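Local atomic coordinates of bifunctional cytochrome P450/NADPH--P450 reductase (Deinococcus aerius, PDB entry 7F3H), a protein that probably hydroxylates organic substrates with molecular oxygen at a heme iron, using electrons that its fused reductase part draws from NADPH. Residues A[39-44]-A[55-61]; A[323-327]-A[395-399]; A[326-330]-A[365-371]; A[333-339]-A[355-361]. All coordinates share one frame; numbering follows the deposited sequence.

Contact 1: residues A[39-44]-A[55-61]; sequences IPEGLF and QAYDPNL
The base of the beta hairpin made by strands 43-48 and 51-56 is closed by Phe44 and Gln55, an antiparallel hydrogen-bonded pair, and by the non-hydrogen-bonded pair Leu43 and Ala56. Beyond them Gly42 O takes over as a double acceptor, receiving Tyr57 N at 2.9 Å and Asp58 N at 3.1 Å. Only the Asp58 N-H arrives in the carbonyl plane on a lone pair; that of Tyr57 is tilted from it. Gly42 has a phi of 92°, a value that glycine adopts easily, and its lack of a side chain lets Asp58 CB approach to 3.6 Å from Gly42 CA. The same CA lies over the face of the Tyr57 ring, 3.8 Å from its centroid, in a CH-pi contact. With CG set between the backbone N and the carbonyl carbon (chi1 49°), that ring lies against the Gly42 backbone, Gly42 O over the centre of one face, and Tyr57 OH reaches the Ile39 O lone pair at 2.7 Å. The hydroxyl thus ties down the type I turn Ile39-Gly42. It also sits at the edge of the Phe44 ring, whose face carries Gln55 CB, 3.8 Å from the ring centroid. Asp58 is the N-cap of helix 59-65: its OD2 accepts from Leu61 N at 3.2 Å on the anti lone pair, and more weakly from Asn60 N. Leu61 CD1 meets Leu43 CD2. Phe44 packs on Leu35 and Tyr57 on Ala36 of helix 28-38, Leu43 touches Tyr349 of strand 349-351, and the Ala56 backbone bonds to Ala358 of strand 356-359 and to Leu360.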
# COMPACT_ATOMS: atom_id res chain seq x y z
N ILE A 39 2.23 4.33 26.53
CA ILE A 39 2.68 5.71 26.71
C ILE A 39 1.60 6.69 26.24
O ILE A 39 1.46 6.95 25.03
CB ILE A 39 4.02 5.92 25.97
CG1 ILE A 39 5.00 4.80 26.36
CG2 ILE A 39 4.61 7.31 26.24
CD1 ILE A 39 6.40 4.96 25.82
N PRO A 40 0.87 7.31 27.17
CA PRO A 40 -0.28 8.14 26.77
C PRO A 40 0.08 9.51 26.22
O PRO A 40 -0.79 10.12 25.58
CB PRO A 40 -1.09 8.27 28.07
CG PRO A 40 -0.04 8.21 29.14
CD PRO A 40 0.98 7.19 28.64
N GLU A 41 1.32 9.98 26.40
CA GLU A 41 1.74 11.27 25.84
C GLU A 41 1.69 11.31 24.32
O GLU A 41 1.86 12.39 23.75
CB GLU A 41 3.15 11.64 26.27
CG GLU A 41 3.28 11.93 27.72
CD GLU A 41 3.69 10.69 28.48
OE1 GLU A 41 3.28 9.59 28.05
OE2 GLU A 41 4.39 10.80 29.51
N GLY A 42 1.61 10.17 23.66
CA GLY A 42 1.38 10.18 22.23
C GLY A 42 2.63 10.18 21.37
O GLY A 42 2.50 10.19 20.12
N LEU A 43 3.84 10.15 21.96
CA LEU A 43 5.04 9.93 21.16
C LEU A 43 6.10 9.33 22.10
O LEU A 43 6.09 9.58 23.30
CB LEU A 43 5.61 11.22 20.49
CG LEU A 43 6.51 12.27 21.18
CD1 LEU A 43 7.18 13.29 20.22
CD2 LEU A 43 5.92 12.95 22.39
N PHE A 44 7.03 8.56 21.53
CA PHE A 44 8.13 8.03 22.34
C PHE A 44 9.39 7.94 21.51
O PHE A 44 9.38 8.12 20.29
CB PHE A 44 7.79 6.68 22.99
CG PHE A 44 7.52 5.57 22.00
CD1 PHE A 44 8.55 4.95 21.31
CD2 PHE A 44 6.22 5.12 21.79
CE1 PHE A 44 8.30 3.95 20.41
CE2 PHE A 44 5.95 4.10 20.90
CZ PHE A 44 7.00 3.51 20.20
N GLN A 55 8.59 7.79 17.50
CA GLN A 55 7.28 7.32 17.04
C GLN A 55 6.16 8.25 17.53
O GLN A 55 6.10 8.57 18.73
CB GLN A 55 7.02 5.89 17.54
CG GLN A 55 7.97 4.83 16.97
CD GLN A 55 7.61 4.42 15.56
OE1 GLN A 55 6.52 4.71 15.06
NE2 GLN A 55 8.51 3.71 14.91
N ALA A 56 5.28 8.68 16.61
CA ALA A 56 4.20 9.60 16.94
C ALA A 56 2.84 9.06 16.54
O ALA A 56 2.67 8.58 15.41
CB ALA A 56 4.38 10.93 16.26
N TYR A 57 1.85 9.22 17.44
CA TYR A 57 0.51 8.67 17.27
C TYR A 57 -0.60 9.51 17.92
O TYR A 57 -1.79 9.22 17.71
CB TYR A 57 0.51 7.21 17.77
CG TYR A 57 1.14 7.03 19.14
CD1 TYR A 57 2.53 6.92 19.26
CD2 TYR A 57 0.36 6.93 20.29
CE1 TYR A 57 3.13 6.78 20.48
CE2 TYR A 57 0.97 6.77 21.53
CZ TYR A 57 2.35 6.70 21.61
OH TYR A 57 2.96 6.53 22.83
N ASP A 58 -0.25 10.52 18.73
CA ASP A 58 -1.25 11.47 19.24
C ASP A 58 -1.84 12.26 18.08
O ASP A 58 -1.08 12.86 17.29
CB ASP A 58 -0.63 12.45 20.24
CG ASP A 58 -1.67 13.41 20.85
OD1 ASP A 58 -2.38 12.97 21.76
OD2 ASP A 58 -1.75 14.58 20.46
N PRO A 59 -3.18 12.32 17.93
CA PRO A 59 -3.75 13.01 16.76
C PRO A 59 -3.34 14.47 16.63
O PRO A 59 -3.04 14.93 15.52
CB PRO A 59 -5.27 12.85 16.96
CG PRO A 59 -5.42 11.64 17.87
CD PRO A 59 -4.21 11.70 18.78
N ASN A 60 -3.21 15.22 17.73
CA ASN A 60 -2.85 16.62 17.54
C ASN A 60 -1.37 16.78 17.17
O ASN A 60 -1.02 17.62 16.31
CB ASN A 60 -3.17 17.41 18.81
CG ASN A 60 -4.63 17.40 19.14
OD1 ASN A 60 -5.50 17.58 18.27
ND2 ASN A 60 -4.93 17.20 20.42
N LEU A 61 -0.50 15.98 17.81
CA LEU A 61 0.91 15.93 17.43
C LEU A 61 1.05 15.57 15.98
O LEU A 61 1.79 16.23 15.24
CB LEU A 61 1.69 14.93 18.30
CG LEU A 61 1.86 15.26 19.81
CD1 LEU A 61 2.71 14.22 20.56
CD2 LEU A 61 2.41 16.68 20.02

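Contact 2: residues A[323-327]-A[395-399]; sequences DEALR and YKPFG. With HEM (protoporphyrin IX containing Fe), chain E.
Asp323 O is shared by two donors: Tyr395 OH reaches it across the contact at 2.6 Å, and Arg327 N holds it in a weak helical bond. The phenol comes in from the side, at a C=O...O angle of 114° and tilted from the carbonyl plane. With CG anti to the backbone N (chi1 -171°), the Tyr395 ring extends toward the helix; Pro397 CD lies over the centre of one face, while Arg327 CB meets Tyr395 CE1 obliquely at 3.9 Å. Leu326 spreads its branches over several partners. Its CB packs on Pro397 CB, CD1 lies 3.4 Å from Phe398 CE2, and CD2 touches heme vinyl CBC. Phe398 brings CE1 to 3.6 Å from heme C3C, and Gly399, with positive phi and no side chain, lays its backbone against the heme near propionate carbon CAD. The helix carries the P450 ExxR motif: Arg327 grips Glu324 side-on, NE to OE1 at 2.8 Å and NH2 to OE2 at 2.9 Å, while its NH1 goes to His365 O; Arg381 also bridges to this carboxylate. Asp323 OD2 has its own salt bridge, to Arg387. Helix 317-329 packs through Ala325 and Leu326 on Leu275 of helix 254-285, while Phe398, opening the signature loop that leads to Cys405, rests on Arg408 and Leu412 of helix 408-425.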
# COMPACT_ATOMS: atom_id res chain seq x y z
N ASP A 323 -12.54 1.20 3.79
CA ASP A 323 -12.11 2.32 4.64
C ASP A 323 -11.76 1.83 6.04
O ASP A 323 -10.68 2.14 6.58
CB ASP A 323 -13.22 3.38 4.70
CG ASP A 323 -13.40 4.16 3.39
OD1 ASP A 323 -12.46 4.25 2.56
OD2 ASP A 323 -14.51 4.72 3.18
N GLU A 324 -12.64 1.01 6.65
CA GLU A 324 -12.39 0.49 7.99
C GLU A 324 -11.27 -0.56 8.01
O GLU A 324 -10.51 -0.65 8.99
CB GLU A 324 -13.70 -0.05 8.59
CG GLU A 324 -13.68 -0.57 10.04
CD GLU A 324 -13.42 0.48 11.13
OE1 GLU A 324 -12.97 1.62 10.81
OE2 GLU A 324 -13.65 0.15 12.32
N ALA A 325 -11.13 -1.36 6.95
CA ALA A 325 -10.02 -2.31 6.92
C ALA A 325 -8.70 -1.56 6.92
O ALA A 325 -7.78 -1.90 7.67
CB ALA A 325 -10.11 -3.23 5.70
N LEU A 326 -8.63 -0.45 6.16
CA LEU A 326 -7.45 0.40 6.18
C LEU A 326 -7.28 1.08 7.54
O LEU A 326 -6.16 1.44 7.92
CB LEU A 326 -7.53 1.43 5.05
CG LEU A 326 -7.25 0.95 3.62
CD1 LEU A 326 -7.39 2.07 2.62
CD2 LEU A 326 -5.88 0.29 3.45
N ARG A 327 -8.35 1.28 8.30
CA ARG A 327 -8.12 1.77 9.66
C ARG A 327 -7.50 0.70 10.56
O ARG A 327 -6.57 0.99 11.31
CB ARG A 327 -9.41 2.32 10.29
CG ARG A 327 -9.15 3.11 11.57
CD ARG A 327 -10.44 3.65 12.16
NE ARG A 327 -11.25 2.58 12.73
CZ ARG A 327 -11.06 2.07 13.94
NH1 ARG A 327 -10.08 2.54 14.71
NH2 ARG A 327 -11.83 1.07 14.36
N TYR A 395 -6.47 9.78 10.37
CA TYR A 395 -6.70 8.75 9.35
C TYR A 395 -5.81 9.06 8.15
O TYR A 395 -6.15 9.90 7.31
CB TYR A 395 -8.16 8.71 8.96
CG TYR A 395 -8.56 7.57 8.07
CD1 TYR A 395 -8.40 6.25 8.50
CD2 TYR A 395 -9.11 7.79 6.81
CE1 TYR A 395 -8.77 5.18 7.69
CE2 TYR A 395 -9.48 6.74 6.01
CZ TYR A 395 -9.30 5.43 6.45
OH TYR A 395 -9.67 4.36 5.70
N LYS A 396 -4.69 8.35 8.04
CA LYS A 396 -3.67 8.67 7.04
C LYS A 396 -3.16 7.43 6.30
O LYS A 396 -1.96 7.26 6.11
CB LYS A 396 -2.52 9.38 7.74
CG LYS A 396 -2.84 10.75 8.35
CD LYS A 396 -3.43 11.67 7.31
CE LYS A 396 -3.00 13.08 7.55
NZ LYS A 396 -3.39 13.89 6.38
N PRO A 397 -4.06 6.55 5.81
CA PRO A 397 -3.57 5.33 5.15
C PRO A 397 -2.96 5.60 3.79
O PRO A 397 -2.21 4.76 3.27
CB PRO A 397 -4.82 4.45 5.04
CG PRO A 397 -5.93 5.41 4.96
CD PRO A 397 -5.52 6.68 5.70
N PHE A 398 -3.28 6.73 3.17
CA PHE A 398 -2.73 7.10 1.87
C PHE A 398 -1.77 8.29 2.01
O PHE A 398 -1.73 9.17 1.16
CB PHE A 398 -3.86 7.38 0.87
CG PHE A 398 -4.68 6.14 0.53
CD1 PHE A 398 -4.16 5.13 -0.29
CD2 PHE A 398 -5.95 5.94 1.07
CE1 PHE A 398 -4.90 3.99 -0.60
CE2 PHE A 398 -6.70 4.80 0.78
CZ PHE A 398 -6.18 3.82 -0.07
N GLY A 399 -1.02 8.33 3.12
CA GLY A 399 0.00 9.35 3.28
C GLY A 399 -0.57 10.74 3.53
O GLY A 399 -1.72 10.92 3.94
CHA HEM E . 2.53 7.01 -2.01
CHB HEM E . 1.34 4.73 -6.13
CHC HEM E . -1.70 1.85 -3.64
CHD HEM E . -0.29 3.94 0.50
C1A HEM E . 2.47 6.64 -3.33
C2A HEM E . 3.26 7.21 -4.40
C3A HEM E . 2.92 6.62 -5.56
C4A HEM E . 1.94 5.59 -5.24
CMA HEM E . 3.51 6.93 -6.96
CAA HEM E . 4.24 8.39 -4.21
CBA HEM E . 3.46 9.67 -4.50
CGA HEM E . 4.35 10.92 -4.42
O1A HEM E . 4.24 11.75 -5.37
O2A HEM E . 5.24 11.08 -3.53
C1B HEM E . 0.39 3.77 -5.84
C2B HEM E . -0.30 2.91 -6.80
C3B HEM E . -1.17 2.16 -6.10
C4B HEM E . -1.01 2.47 -4.69
CMB HEM E . -0.09 2.97 -8.32
CAB HEM E . -2.11 1.02 -6.55
CBB HEM E . -2.14 0.50 -7.78
C1C HEM E . -1.58 2.14 -2.29
C2C HEM E . -2.35 1.56 -1.18
C3C HEM E . -1.90 2.16 -0.07
C4C HEM E . -0.91 3.14 -0.42
CMC HEM E . -3.41 0.43 -1.31
CAC HEM E . -2.29 2.01 1.40
CBC HEM E . -3.24 1.17 1.79
C1D HEM E . 0.60 4.94 0.19
C2D HEM E . 1.31 5.80 1.14
C3D HEM E . 2.06 6.63 0.43
C4D HEM E . 1.90 6.35 -0.98
CMD HEM E . 1.19 5.77 2.69
CAD HEM E . 2.97 7.69 1.04
CBD HEM E . 4.26 6.95 1.28
CGD HEM E . 5.24 7.80 2.01
O1D HEM E . 6.43 7.42 1.92
O2D HEM E . 4.85 8.83 2.66
NA HEM E . 1.70 5.64 -3.88
NB HEM E . -0.08 3.49 -4.58
NC HEM E . -0.71 3.09 -1.77
ND HEM E . 0.99 5.31 -1.09
FE HEM E . 0.40 4.49 -2.80

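Contact 3: residues A[326-330]-A[365-371]; sequences LRFWS and HRHPAAW
Arg327, the arginine of the ExxR motif on helix 317-329, runs past both His365 and Trp371. The stem is extended through CB, CG and CD; Arg327 CG lies 3.2 Å from His365 O. CD then sits over the face of the Trp371 six-membered ring, 3.6 Å from its centroid and 7° off the normal, a close CH-pi contact. A bend at chi3 (72°) turns the guanidinium aside: beyond the Glu324 bridge, NH2 also gives to Pro374 O, while NH1 gives His365 O a bond of 2.7 Å lying in the carbonyl plane. An arginine suits this place because its long apolar stem can cross the indole while its five N-H groups serve partners on several sides.

Arg366 meets its aromatic partner differently, through the charged group itself. Extended from CG to NE, it lays its guanidinium flat on the Phe328 ring, centres 4.4 Å apart and planes at 15°, a cation-pi stack, with NH1 bridged to Asp375. His365 NE2 is hydrogen-bonded to Lys396 N, and ND1 makes two weak bonds at 3.3 Å, to Leu326 O and to Arg327 O, near the ring plane. Ser330 CB approaches His365 CE1 obliquely, at 3.9 Å.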
# COMPACT_ATOMS: atom_id res chain seq x y z
N LEU A 326 -8.63 -0.45 6.16
CA LEU A 326 -7.45 0.40 6.18
C LEU A 326 -7.28 1.08 7.54
O LEU A 326 -6.16 1.44 7.92
CB LEU A 326 -7.53 1.43 5.05
CG LEU A 326 -7.25 0.95 3.62
CD1 LEU A 326 -7.39 2.07 2.62
CD2 LEU A 326 -5.88 0.29 3.45
N ARG A 327 -8.35 1.28 8.30
CA ARG A 327 -8.12 1.77 9.66
C ARG A 327 -7.50 0.70 10.56
O ARG A 327 -6.57 0.99 11.31
CB ARG A 327 -9.41 2.32 10.29
CG ARG A 327 -9.15 3.11 11.57
CD ARG A 327 -10.44 3.65 12.16
NE ARG A 327 -11.25 2.58 12.73
CZ ARG A 327 -11.06 2.07 13.94
NH1 ARG A 327 -10.08 2.54 14.71
NH2 ARG A 327 -11.83 1.07 14.36
N PHE A 328 -7.99 -0.55 10.50
CA PHE A 328 -7.35 -1.63 11.28
C PHE A 328 -5.95 -1.98 10.78
O PHE A 328 -5.08 -2.28 11.60
CB PHE A 328 -8.13 -2.95 11.28
CG PHE A 328 -9.21 -3.06 12.32
CD1 PHE A 328 -9.50 -2.00 13.16
CD2 PHE A 328 -9.73 -4.31 12.62
CE1 PHE A 328 -10.45 -2.13 14.16
CE2 PHE A 328 -10.67 -4.47 13.64
CZ PHE A 328 -11.04 -3.36 14.41
N TRP A 329 -5.74 -2.06 9.46
CA TRP A 329 -4.55 -2.73 8.90
C TRP A 329 -4.02 -1.99 7.66
O TRP A 329 -3.87 -2.55 6.58
CB TRP A 329 -4.86 -4.21 8.59
CG TRP A 329 -5.03 -5.05 9.82
CD1 TRP A 329 -6.19 -5.62 10.29
CD2 TRP A 329 -4.01 -5.40 10.77
NE1 TRP A 329 -5.94 -6.31 11.47
CE2 TRP A 329 -4.61 -6.17 11.78
CE3 TRP A 329 -2.63 -5.15 10.83
CZ2 TRP A 329 -3.88 -6.69 12.85
CZ3 TRP A 329 -1.91 -5.65 11.90
CH2 TRP A 329 -2.54 -6.42 12.89
N SER A 330 -3.76 -0.70 7.83
CA SER A 330 -3.11 0.11 6.81
C SER A 330 -1.74 -0.47 6.44
O SER A 330 -0.88 -0.68 7.31
CB SER A 330 -2.99 1.54 7.35
OG SER A 330 -2.64 2.48 6.37
N HIS A 365 -4.52 5.26 14.12
CA HIS A 365 -5.80 4.82 13.59
C HIS A 365 -6.70 4.25 14.67
O HIS A 365 -7.88 3.99 14.41
CB HIS A 365 -5.54 3.81 12.50
CG HIS A 365 -5.22 4.43 11.17
ND1 HIS A 365 -5.11 3.69 10.02
CD2 HIS A 365 -5.04 5.72 10.82
CE1 HIS A 365 -4.87 4.50 9.00
NE2 HIS A 365 -4.82 5.74 9.46
N ARG A 366 -6.13 3.98 15.86
CA ARG A 366 -6.85 3.44 17.00
C ARG A 366 -6.75 4.32 18.24
O ARG A 366 -6.91 3.83 19.36
CB ARG A 366 -6.29 2.06 17.32
CG ARG A 366 -6.58 1.03 16.29
CD ARG A 366 -6.04 -0.25 16.82
NE ARG A 366 -5.90 -1.23 15.76
CZ ARG A 366 -6.47 -2.43 15.80
NH1 ARG A 366 -7.21 -2.75 16.85
NH2 ARG A 366 -6.32 -3.28 14.78
N HIS A 367 -6.47 5.60 18.09
CA HIS A 367 -6.28 6.44 19.27
C HIS A 367 -7.62 6.72 19.94
O HIS A 367 -8.53 7.23 19.28
CB HIS A 367 -5.61 7.76 18.91
CG HIS A 367 -4.97 8.43 20.08
ND1 HIS A 367 -5.70 8.88 21.16
CD2 HIS A 367 -3.67 8.68 20.38
CE1 HIS A 367 -4.89 9.42 22.06
NE2 HIS A 367 -3.65 9.29 21.61
N PRO A 368 -7.78 6.42 21.23
CA PRO A 368 -9.11 6.61 21.87
C PRO A 368 -9.62 8.04 21.83
O PRO A 368 -10.84 8.24 21.80
CB PRO A 368 -8.91 6.16 23.32
CG PRO A 368 -7.42 5.90 23.49
CD PRO A 368 -6.79 5.79 22.12
N ALA A 369 -8.74 9.04 21.83
CA ALA A 369 -9.20 10.42 21.74
C ALA A 369 -9.86 10.75 20.39
O ALA A 369 -10.54 11.78 20.27
CB ALA A 369 -8.04 11.38 22.01
N ALA A 370 -9.61 9.95 19.36
CA ALA A 370 -10.12 10.24 18.04
C ALA A 370 -11.13 9.20 17.55
O ALA A 370 -11.82 9.46 16.56
CB ALA A 370 -8.97 10.37 17.03
N TRP A 371 -11.17 8.02 18.15
CA TRP A 371 -12.01 6.93 17.69
C TRP A 371 -12.74 6.35 18.89
O TRP A 371 -12.10 5.84 19.81
CB TRP A 371 -11.17 5.83 17.00
CG TRP A 371 -10.30 6.36 15.90
CD1 TRP A 371 -8.97 6.66 15.97
CD2 TRP A 371 -10.71 6.69 14.55
NE1 TRP A 371 -8.52 7.14 14.75
CE2 TRP A 371 -9.57 7.17 13.86
CE3 TRP A 371 -11.93 6.61 13.85
CZ2 TRP A 371 -9.61 7.56 12.53
CZ3 TRP A 371 -11.97 7.01 12.54
CH2 TRP A 371 -10.82 7.47 11.88

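Contact 4: residues A[333-339]-A[355-361]; sequences PNYAVTA and QQVALLI. With HEM (protoporphyrin IX containing Fe), chain E.
The ring of Tyr335 is met obliquely by three groups: Leu359 CD1 stands 3.5 Å from CE1, Ile361 CD1 stands 3.8 Å from CE2, and heme O2D, a propionate oxygen, lies 3.6 Å from CD1. With CG between the backbone N and the carbonyl carbon (chi1 64°), the ring swings toward residues 359-361, and its hydroxyl is hydrogen-bonded to Lys396 O. Tyrosine suits the spot, offering a broad apolar surface to the leucine, isoleucine and porphyrin edge and a polar end for the backbone. Among the amides, that of Gln355 gives NE2 to Gln356 O in its own plane at 2.8 Å.

Strands 336-339 and 356-359 run antiparallel, at 153° between their directions. Val337 and Val357 form the hydrogen-bonded pair; the bond from Val357 N to Val337 O, 2.8 Å, is nearly straight. Pairing extends to Ala339 N with Gln355 O and to Leu359 N with Tyr335 O. Ile361 N, which closes the inverse gamma turn centred on Leu360 through a weak bond to Leu359 O, also reaches Pro333 O at 3.2 Å. Of the two non-hydrogen-bonded pairs, Ala336 with Ala358 comes closer, CA to CA 4.0 Å against 4.4 Å for Thr338 with Gln356, as suits two small side chains.

Val337, Val357 and Leu359 pack on Leu65 of helix 59-65, Leu360 on helix 28-38. In the mixed sheet strand 356-359 lies between 336-339 and the parallel strand 51-56, and Thr338 carries the pairing on to strand 71-72.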
# COMPACT_ATOMS: atom_id res chain seq x y z
N PRO A 333 2.50 1.10 7.27
CA PRO A 333 2.11 1.54 8.62
C PRO A 333 3.09 2.43 9.39
O PRO A 333 2.79 2.75 10.55
CB PRO A 333 1.91 0.20 9.34
CG PRO A 333 2.98 -0.70 8.73
CD PRO A 333 3.15 -0.22 7.28
N ASN A 334 4.23 2.85 8.85
CA ASN A 334 5.19 3.57 9.69
C ASN A 334 6.03 4.54 8.88
O ASN A 334 7.22 4.73 9.17
CB ASN A 334 6.09 2.62 10.48
CG ASN A 334 6.43 3.14 11.86
OD1 ASN A 334 5.74 4.03 12.39
ND2 ASN A 334 7.49 2.61 12.44
N TYR A 335 5.43 5.17 7.86
CA TYR A 335 6.14 6.17 7.08
C TYR A 335 6.38 7.42 7.90
O TYR A 335 5.63 7.72 8.85
CB TYR A 335 5.35 6.48 5.81
CG TYR A 335 3.98 7.12 5.98
CD1 TYR A 335 3.84 8.49 6.06
CD2 TYR A 335 2.82 6.34 6.04
CE1 TYR A 335 2.59 9.08 6.19
CE2 TYR A 335 1.55 6.92 6.15
CZ TYR A 335 1.44 8.30 6.24
OH TYR A 335 0.22 8.94 6.36
N ALA A 336 7.45 8.14 7.55
CA ALA A 336 8.03 9.16 8.42
C ALA A 336 8.22 10.48 7.70
O ALA A 336 8.41 10.53 6.48
CB ALA A 336 9.39 8.72 8.98
N VAL A 337 8.20 11.54 8.51
CA VAL A 337 8.50 12.90 8.08
C VAL A 337 9.80 13.36 8.71
O VAL A 337 10.22 12.88 9.77
CB VAL A 337 7.35 13.90 8.41
CG1 VAL A 337 6.15 13.59 7.56
CG2 VAL A 337 6.99 13.86 9.90
N THR A 338 10.42 14.35 8.08
CA THR A 338 11.66 14.93 8.56
C THR A 338 11.48 16.41 8.89
O THR A 338 10.83 17.16 8.14
CB THR A 338 12.75 14.76 7.51
OG1 THR A 338 12.72 13.41 7.03
CG2 THR A 338 14.11 15.07 8.15
N ALA A 339 12.05 16.81 10.02
CA ALA A 339 11.98 18.19 10.49
C ALA A 339 12.82 19.09 9.59
O ALA A 339 14.02 18.86 9.44
CB ALA A 339 12.45 18.27 11.94
N GLN A 355 15.86 15.48 12.17
CA GLN A 355 15.33 14.32 12.89
C GLN A 355 14.08 13.78 12.19
O GLN A 355 13.21 14.56 11.80
CB GLN A 355 15.01 14.71 14.34
CG GLN A 355 14.40 13.61 15.18
CD GLN A 355 15.29 12.36 15.28
OE1 GLN A 355 16.45 12.42 15.72
NE2 GLN A 355 14.73 11.21 14.90
N GLN A 356 14.05 12.47 11.95
CA GLN A 356 12.86 11.78 11.45
C GLN A 356 11.86 11.53 12.58
O GLN A 356 12.25 11.13 13.69
CB GLN A 356 13.23 10.42 10.84
CG GLN A 356 13.78 10.46 9.45
CD GLN A 356 13.99 9.07 8.90
OE1 GLN A 356 13.04 8.37 8.57
NE2 GLN A 356 15.25 8.64 8.84
N VAL A 357 10.58 11.69 12.29
CA VAL A 357 9.50 11.25 13.18
C VAL A 357 8.59 10.32 12.39
O VAL A 357 8.08 10.70 11.33
CB VAL A 357 8.69 12.43 13.75
CG1 VAL A 357 7.60 11.89 14.69
CG2 VAL A 357 9.62 13.39 14.44
N ALA A 358 8.51 9.07 12.84
CA ALA A 358 7.62 8.10 12.21
C ALA A 358 6.18 8.31 12.70
O ALA A 358 5.94 8.46 13.90
CB ALA A 358 8.11 6.68 12.50
N LEU A 359 5.23 8.31 11.76
CA LEU A 359 3.81 8.25 12.13
C LEU A 359 3.43 6.80 12.43
O LEU A 359 3.39 5.95 11.53
CB LEU A 359 2.92 8.81 11.03
CG LEU A 359 3.29 10.12 10.35
CD1 LEU A 359 2.23 10.49 9.36
CD2 LEU A 359 3.41 11.21 11.38
N LEU A 360 3.08 6.51 13.69
CA LEU A 360 2.74 5.14 14.08
C LEU A 360 1.26 4.88 13.75
O LEU A 360 0.37 4.90 14.60
CB LEU A 360 3.07 4.93 15.56
CG LEU A 360 2.93 3.52 16.11
CD1 LEU A 360 3.81 2.50 15.34
CD2 LEU A 360 3.25 3.54 17.61
N ILE A 361 1.04 4.56 12.46
CA ILE A 361 -0.32 4.52 11.91
C ILE A 361 -1.26 3.61 12.69
O ILE A 361 -2.39 4.03 12.98
CB ILE A 361 -0.27 4.15 10.42
CG1 ILE A 361 0.53 5.16 9.58
CG2 ILE A 361 -1.68 4.02 9.83
CD1 ILE A 361 -0.07 6.61 9.52
CHA HEM E . 2.53 7.01 -2.01
CHB HEM E . 1.34 4.73 -6.13
CHC HEM E . -1.70 1.85 -3.64
CHD HEM E . -0.29 3.94 0.50
C1A HEM E . 2.47 6.64 -3.33
C2A HEM E . 3.26 7.21 -4.40
C3A HEM E . 2.92 6.62 -5.56
C4A HEM E . 1.94 5.59 -5.24
CMA HEM E . 3.51 6.93 -6.96
CAA HEM E . 4.24 8.39 -4.21
CBA HEM E . 3.46 9.67 -4.50
CGA HEM E . 4.35 10.92 -4.42
O1A HEM E . 4.24 11.75 -5.37
O2A HEM E . 5.24 11.08 -3.53
C1B HEM E . 0.39 3.77 -5.84
C2B HEM E . -0.30 2.91 -6.80
C3B HEM E . -1.17 2.16 -6.10
C4B HEM E . -1.01 2.47 -4.69
CMB HEM E . -0.09 2.97 -8.32
CAB HEM E . -2.11 1.02 -6.55
CBB HEM E . -2.14 0.50 -7.78
C1C HEM E . -1.58 2.14 -2.29
C2C HEM E . -2.35 1.56 -1.18
C3C HEM E . -1.90 2.16 -0.07
C4C HEM E . -0.91 3.14 -0.42
CMC HEM E . -3.41 0.43 -1.31
CAC HEM E . -2.29 2.01 1.40
CBC HEM E . -3.24 1.17 1.79
C1D HEM E . 0.60 4.94 0.19
C2D HEM E . 1.31 5.80 1.14
C3D HEM E . 2.06 6.63 0.43
C4D HEM E . 1.90 6.35 -0.98
CMD HEM E . 1.19 5.77 2.69
CAD HEM E . 2.97 7.69 1.04
CBD HEM E . 4.26 6.95 1.28
CGD HEM E . 5.24 7.80 2.01
O1D HEM E . 6.43 7.42 1.92
O2D HEM E . 4.85 8.83 2.66
NA HEM E . 1.70 5.64 -3.88
NB HEM E . -0.08 3.49 -4.58
NC HEM E . -0.71 3.09 -1.77
ND HEM E . 0.99 5.31 -1.09
FE HEM E . 0.40 4.49 -2.80

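How the contacts relate
Along the chain contact 1 is complete before the others begin. Contacts 2 and 3 both start on helix 317-329, sharing Leu326 and Arg327, and contact 4 falls within the chain between their segments. Contacts 1 and 4, with centres about 12 Å apart, belong to one mixed sheet, where strands 51-56 and 356-359 are neighbours. The centres of contacts 2 and 3 are about 8 Å apart. The Lys396 backbone ties contact 2 to both contacts 3 and 4, Ser330 of contact 3 packs on Ile361 of contact 4, and contact 1 packs directly on His367 of contact 3. Contacts 2 and 4 both touch the heme, so the loop leading into the sheet, the ExxR helix and the cysteine loop all converge on the cofactor.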